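Local coordinates for peroxisomal membrane protein PEX15 (Saccharomyces cerevisiae, PDB 5VXV) that anchors the AAA-ATPase subunits PEX1 and PEX6 to the peroxisomal membrane, this chain being part of its largely helical, predicted cytoplasmic domain, at residues Y133-R138 with L178-P183; T184-Y189 with S195-I200. All coordinates share one frame; numbering follows the deposited sequence.

Interaction 1: residues Y133-R138 with L178-P183; sequences YITKMR and LPKLSP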
# COMPACT_ATOMS: atom_id res chain seq x y z
N TYR A 133 2.05 -5.01 -13.90
CA TYR A 133 1.02 -5.97 -13.49
C TYR A 133 0.04 -6.24 -14.62
O TYR A 133 -0.26 -7.40 -14.93
CB TYR A 133 0.28 -5.47 -12.25
CG TYR A 133 -0.71 -6.49 -11.76
CD1 TYR A 133 -0.31 -7.56 -10.97
CD2 TYR A 133 -2.05 -6.41 -12.11
CE1 TYR A 133 -1.21 -8.51 -10.54
CE2 TYR A 133 -2.96 -7.35 -11.68
CZ TYR A 133 -2.54 -8.40 -10.90
OH TYR A 133 -3.45 -9.34 -10.48
N ILE A 134 -0.50 -5.19 -15.25
CA ILE A 134 -1.54 -5.40 -16.25
C ILE A 134 -0.97 -6.00 -17.53
O ILE A 134 -1.73 -6.55 -18.34
CB ILE A 134 -2.30 -4.09 -16.55
CG1 ILE A 134 -1.39 -3.05 -17.21
CG2 ILE A 134 -2.93 -3.55 -15.27
CD1 ILE A 134 -2.12 -1.80 -17.67
N THR A 135 0.34 -5.89 -17.74
CA THR A 135 0.99 -6.53 -18.88
C THR A 135 1.31 -7.99 -18.58
O THR A 135 0.88 -8.90 -19.29
CB THR A 135 2.27 -5.77 -19.25
OG1 THR A 135 1.96 -4.40 -19.55
CG2 THR A 135 2.95 -6.40 -20.47
N LYS A 136 2.07 -8.22 -17.51
CA LYS A 136 2.55 -9.57 -17.21
C LYS A 136 1.44 -10.50 -16.76
O LYS A 136 1.55 -11.72 -16.94
CB LYS A 136 3.64 -9.50 -16.14
CG LYS A 136 4.94 -8.86 -16.62
N MSE A 137 0.36 -9.97 -16.19
CA MSE A 137 -0.71 -10.81 -15.66
C MSE A 137 -1.99 -10.72 -16.47
O MSE A 137 -3.05 -11.16 -16.02
CB MSE A 137 -0.99 -10.45 -14.20
CG MSE A 137 0.17 -10.77 -13.27
SE MSE A 137 0.53 -12.68 -13.12
CE MSE A 137 -0.78 -13.10 -11.73
N ARG A 138 -1.90 -10.17 -17.68
CA ARG A 138 -3.01 -10.23 -18.62
C ARG A 138 -3.45 -11.68 -18.81
O ARG A 138 -2.62 -12.56 -19.03
CB ARG A 138 -2.59 -9.62 -19.96
CG ARG A 138 -3.71 -9.41 -20.96
CD ARG A 138 -3.19 -8.67 -22.19
NE ARG A 138 -4.20 -8.51 -23.23
CZ ARG A 138 -5.12 -7.55 -23.24
NH1 ARG A 138 -5.18 -6.66 -22.26
NH2 ARG A 138 -5.99 -7.49 -24.24
N LEU A 178 -0.60 6.04 -18.71
CA LEU A 178 -0.56 4.58 -18.86
C LEU A 178 -1.64 4.19 -19.85
O LEU A 178 -2.74 3.76 -19.46
CB LEU A 178 -0.75 3.87 -17.52
CG LEU A 178 0.41 3.85 -16.52
CD1 LEU A 178 0.03 2.99 -15.33
CD2 LEU A 178 1.70 3.35 -17.15
N PRO A 179 -1.38 4.34 -21.16
CA PRO A 179 -2.44 4.13 -22.15
C PRO A 179 -3.06 2.74 -22.14
O PRO A 179 -4.20 2.59 -22.59
CB PRO A 179 -1.74 4.41 -23.49
CG PRO A 179 -0.59 5.30 -23.12
CD PRO A 179 -0.13 4.82 -21.78
N LYS A 180 -2.36 1.72 -21.64
CA LYS A 180 -2.94 0.39 -21.56
C LYS A 180 -4.00 0.27 -20.47
O LYS A 180 -4.71 -0.74 -20.43
CB LYS A 180 -1.86 -0.66 -21.29
CG LYS A 180 -1.04 -1.06 -22.51
CD LYS A 180 -0.13 -2.24 -22.17
CE LYS A 180 0.80 -2.59 -23.31
NZ LYS A 180 1.55 -3.85 -23.06
N LEU A 181 -4.13 1.26 -19.59
CA LEU A 181 -4.88 1.05 -18.35
C LEU A 181 -6.39 1.04 -18.58
O LEU A 181 -7.07 0.09 -18.19
CB LEU A 181 -4.51 2.13 -17.32
CG LEU A 181 -5.12 1.91 -15.93
CD1 LEU A 181 -4.71 0.56 -15.34
CD2 LEU A 181 -4.71 3.04 -15.00
N SER A 182 -6.93 2.09 -19.19
CA SER A 182 -8.38 2.13 -19.39
C SER A 182 -8.87 0.92 -20.18
O SER A 182 -9.87 0.31 -19.77
CB SER A 182 -8.78 3.45 -20.06
OG SER A 182 -10.17 3.47 -20.34
N PRO A 183 -8.25 0.53 -21.30
CA PRO A 183 -8.69 -0.70 -21.98
C PRO A 183 -8.74 -1.92 -21.06
O PRO A 183 -9.72 -2.68 -21.10
CB PRO A 183 -7.65 -0.87 -23.09
CG PRO A 183 -7.14 0.49 -23.35
CD PRO A 183 -7.18 1.22 -22.04

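Interaction 2: residues T184-Y189 with S195-I200; sequences TLKGLY and SIEDAI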
# COMPACT_ATOMS: atom_id res chain seq x y z
N THR A 184 -7.70 -2.12 -20.24
CA THR A 184 -7.71 -3.24 -19.30
C THR A 184 -8.87 -3.11 -18.32
O THR A 184 -9.65 -4.05 -18.13
CB THR A 184 -6.38 -3.30 -18.55
OG1 THR A 184 -5.34 -3.73 -19.45
CG2 THR A 184 -6.44 -4.27 -17.37
N LEU A 185 -8.99 -1.95 -17.67
CA LEU A 185 -9.97 -1.80 -16.60
C LEU A 185 -11.40 -1.81 -17.11
O LEU A 185 -12.31 -2.21 -16.38
CB LEU A 185 -9.69 -0.51 -15.82
CG LEU A 185 -8.32 -0.40 -15.14
CD1 LEU A 185 -8.23 0.86 -14.30
CD2 LEU A 185 -8.00 -1.63 -14.29
N LYS A 186 -11.63 -1.38 -18.36
CA LYS A 186 -12.97 -1.44 -18.94
C LYS A 186 -13.36 -2.85 -19.35
O LYS A 186 -14.56 -3.14 -19.45
CB LYS A 186 -13.07 -0.53 -20.16
CG LYS A 186 -13.08 0.96 -19.85
CD LYS A 186 -13.39 1.79 -21.09
CE LYS A 186 -14.86 1.72 -21.47
NZ LYS A 186 -15.20 2.63 -22.60
N GLY A 187 -12.39 -3.73 -19.59
CA GLY A 187 -12.66 -5.08 -20.05
C GLY A 187 -12.70 -6.13 -18.97
O GLY A 187 -12.96 -7.30 -19.27
N LEU A 188 -12.46 -5.75 -17.71
CA LEU A 188 -12.51 -6.65 -16.58
C LEU A 188 -13.67 -6.26 -15.67
O LEU A 188 -13.90 -5.07 -15.43
CB LEU A 188 -11.19 -6.62 -15.80
CG LEU A 188 -9.95 -7.03 -16.60
CD1 LEU A 188 -8.70 -6.63 -15.85
CD2 LEU A 188 -9.97 -8.52 -16.87
N TYR A 189 -14.39 -7.25 -15.17
CA TYR A 189 -15.67 -7.02 -14.52
C TYR A 189 -15.67 -7.51 -13.09
O TYR A 189 -15.24 -8.63 -12.80
CB TYR A 189 -16.79 -7.70 -15.32
CG TYR A 189 -17.00 -7.03 -16.65
CD1 TYR A 189 -17.81 -5.91 -16.76
CD2 TYR A 189 -16.37 -7.50 -17.79
CE1 TYR A 189 -18.00 -5.28 -17.98
CE2 TYR A 189 -16.55 -6.88 -19.01
CZ TYR A 189 -17.36 -5.77 -19.10
OH TYR A 189 -17.55 -5.15 -20.31
N SER A 195 -17.57 -2.84 -14.75
CA SER A 195 -16.15 -3.03 -14.95
C SER A 195 -15.35 -2.39 -13.81
O SER A 195 -15.89 -1.64 -13.00
CB SER A 195 -15.72 -2.43 -16.29
OG SER A 195 -15.72 -1.01 -16.24
N ILE A 196 -14.05 -2.69 -13.77
CA ILE A 196 -13.20 -2.03 -12.78
C ILE A 196 -13.24 -0.52 -12.99
O ILE A 196 -13.29 0.25 -12.03
CB ILE A 196 -11.75 -2.56 -12.84
CG1 ILE A 196 -11.71 -4.07 -12.59
CG2 ILE A 196 -10.89 -1.83 -11.81
CD1 ILE A 196 -10.31 -4.67 -12.66
N GLU A 197 -13.20 -0.08 -14.25
CA GLU A 197 -13.28 1.35 -14.52
C GLU A 197 -14.58 1.93 -13.99
O GLU A 197 -14.58 2.98 -13.34
CB GLU A 197 -13.16 1.62 -16.02
CG GLU A 197 -13.30 3.09 -16.37
CD GLU A 197 -12.80 3.42 -17.76
OE1 GLU A 197 -13.63 3.78 -18.63
OE2 GLU A 197 -11.57 3.33 -17.98
N ASP A 198 -15.71 1.26 -14.25
CA ASP A 198 -16.99 1.71 -13.72
C ASP A 198 -16.92 1.86 -12.21
O ASP A 198 -17.35 2.88 -11.65
CB ASP A 198 -18.10 0.73 -14.10
CG ASP A 198 -18.31 0.61 -15.60
OD1 ASP A 198 -18.00 1.58 -16.33
OD2 ASP A 198 -18.80 -0.45 -16.04
N ALA A 199 -16.37 0.86 -11.52
CA ALA A 199 -16.34 0.87 -10.07
C ALA A 199 -15.46 2.00 -9.54
O ALA A 199 -15.83 2.68 -8.57
CB ALA A 199 -15.85 -0.47 -9.54
N ILE A 200 -14.30 2.22 -10.15
CA ILE A 200 -13.40 3.28 -9.69
C ILE A 200 -14.07 4.64 -9.84
O ILE A 200 -14.02 5.48 -8.93
CB ILE A 200 -12.06 3.21 -10.45
CG1 ILE A 200 -11.31 1.94 -10.07
CG2 ILE A 200 -11.20 4.44 -10.15
CD1 ILE A 200 -10.12 1.64 -10.94
O HOH W 1 -13.87 5.07 -20.89

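Interaction 1: residues Y133-R138 with L178-P183
Ile134, in the last turn of helix 112-136, reaches across to Lys180 and Leu181, where a type I beta turn from Leu178 to Leu181 leads into the short helix 181-187. The contact thus joins the C-terminal end of one helix to the start of another in this largely helical, predicted cytoplasmic domain, and it is small, burying 193 Å² in all. The CA atoms of Ile134 and Leu181 stand 7.6 Å apart, and the Ile134 side chain reaches into that gap, ending in CD1. With CG1 placed between the backbone N and the carbonyl carbon (chi1 65°) and the chain extended beyond it, Ile134 CD1 lies 3.8 Å from Lys180 CB. The same methyl meets Leu181 CD1 at 4.2 Å, so it touches the base of one side chain and a branch end of the next. Leu181 also packs on Ile130 of helix 112-136 and on Leu174 and Cys175 of helix 168-177, placing this apolar patch where three helices meet. One residue on, Thr135 lies at the partly exposed border, its OG1 hydrogen-bonded to the carbonyl oxygen of Phe131 a turn earlier. The extended chain of Lys180 crosses Thr135 at about a right angle, with CD 4.0 Å from Thr135 OG1. Its ammonium ends beside the threonine, Lys180 NZ being 3.6 Å from Thr135 OG1 and 3.9 Å from Thr135 CG2.

Interaction 2: residues T184-Y189 with S195-I200
Residues 184-189, from helix 181-187 into the extended Tyr189, lie against the start of helix 196-217, with Tyr189 and Ser195 forming an antiparallel non-hydrogen-bonded pair just before the second helix begins. A short hairpin-like connection, closed by this pair, joins the two helices, and a capping box starts the second: Ser195 OG accepts from Asp198 N, and Ser195 N donates to Asp198 OD2, which it meets from above the carboxylate plane. Two NH groups of the new helix's first turn are taken up by the preceding segment. Ile196 N binds Leu188 O at 2.9 Å, tilted 23° from the carbonyl plane, whereas Glu197 N reaches Leu185 O at 3.1 Å from well above that carbonyl's plane. Leu185 divides its methyls between two isoleucines, CD2 lying 3.8 Å from Ile196 CG2 and CD1 3.9 Å from Ile200 CD1. Leu188 runs alongside Ile196, its CB 3.8 Å from Ile196 CD1. Leu146 and Tyr171 cover Leu185, and Ile150 packs on Ile200, so this apolar side faces helices 143-161 and 168-177. Glu197 has CG anti to its backbone N (chi1 177°), which sends the carboxylate over the Lys186 chain, where OE1 lies 3.1 Å from Lys186 CG. Its OE2 is hydrogen-bonded to Tyr171 and Ser182. Replacing Glu197 with an alanine would probably leave the Tyr171 and Ser182 hydroxyls without their shared carboxylate partner, the aliphatic part of Lys186 less covered and its water bridge broken. A water donates to Glu197 OE1 at 2.6 Å and accepts a weak bond from Lys186 NZ, bridging charges that do not touch directly.

Interactions 1 and 2 follow one another along the chain and share helix 181-187: residues 178-183 lead into it and hold to helix 112-136, while residues 184-189 continue from there and hold to helix 196-217. Their centres are about 12 Å apart. A probable hydrogen bond joins them directly, Ser182 OG of interaction 1 lying 2.7 Å from Glu197 OE2 of interaction 2. Thr184 forms a second junction, its CG2 packing 4.2 Å from Ile134 CG2, while its OG1 is hydrogen-bonded to Lys180 O. The short helix therefore links two longer ones, and both contacts lie on the same side of the chain's centre, their own centres about 19 and 20 Å from it.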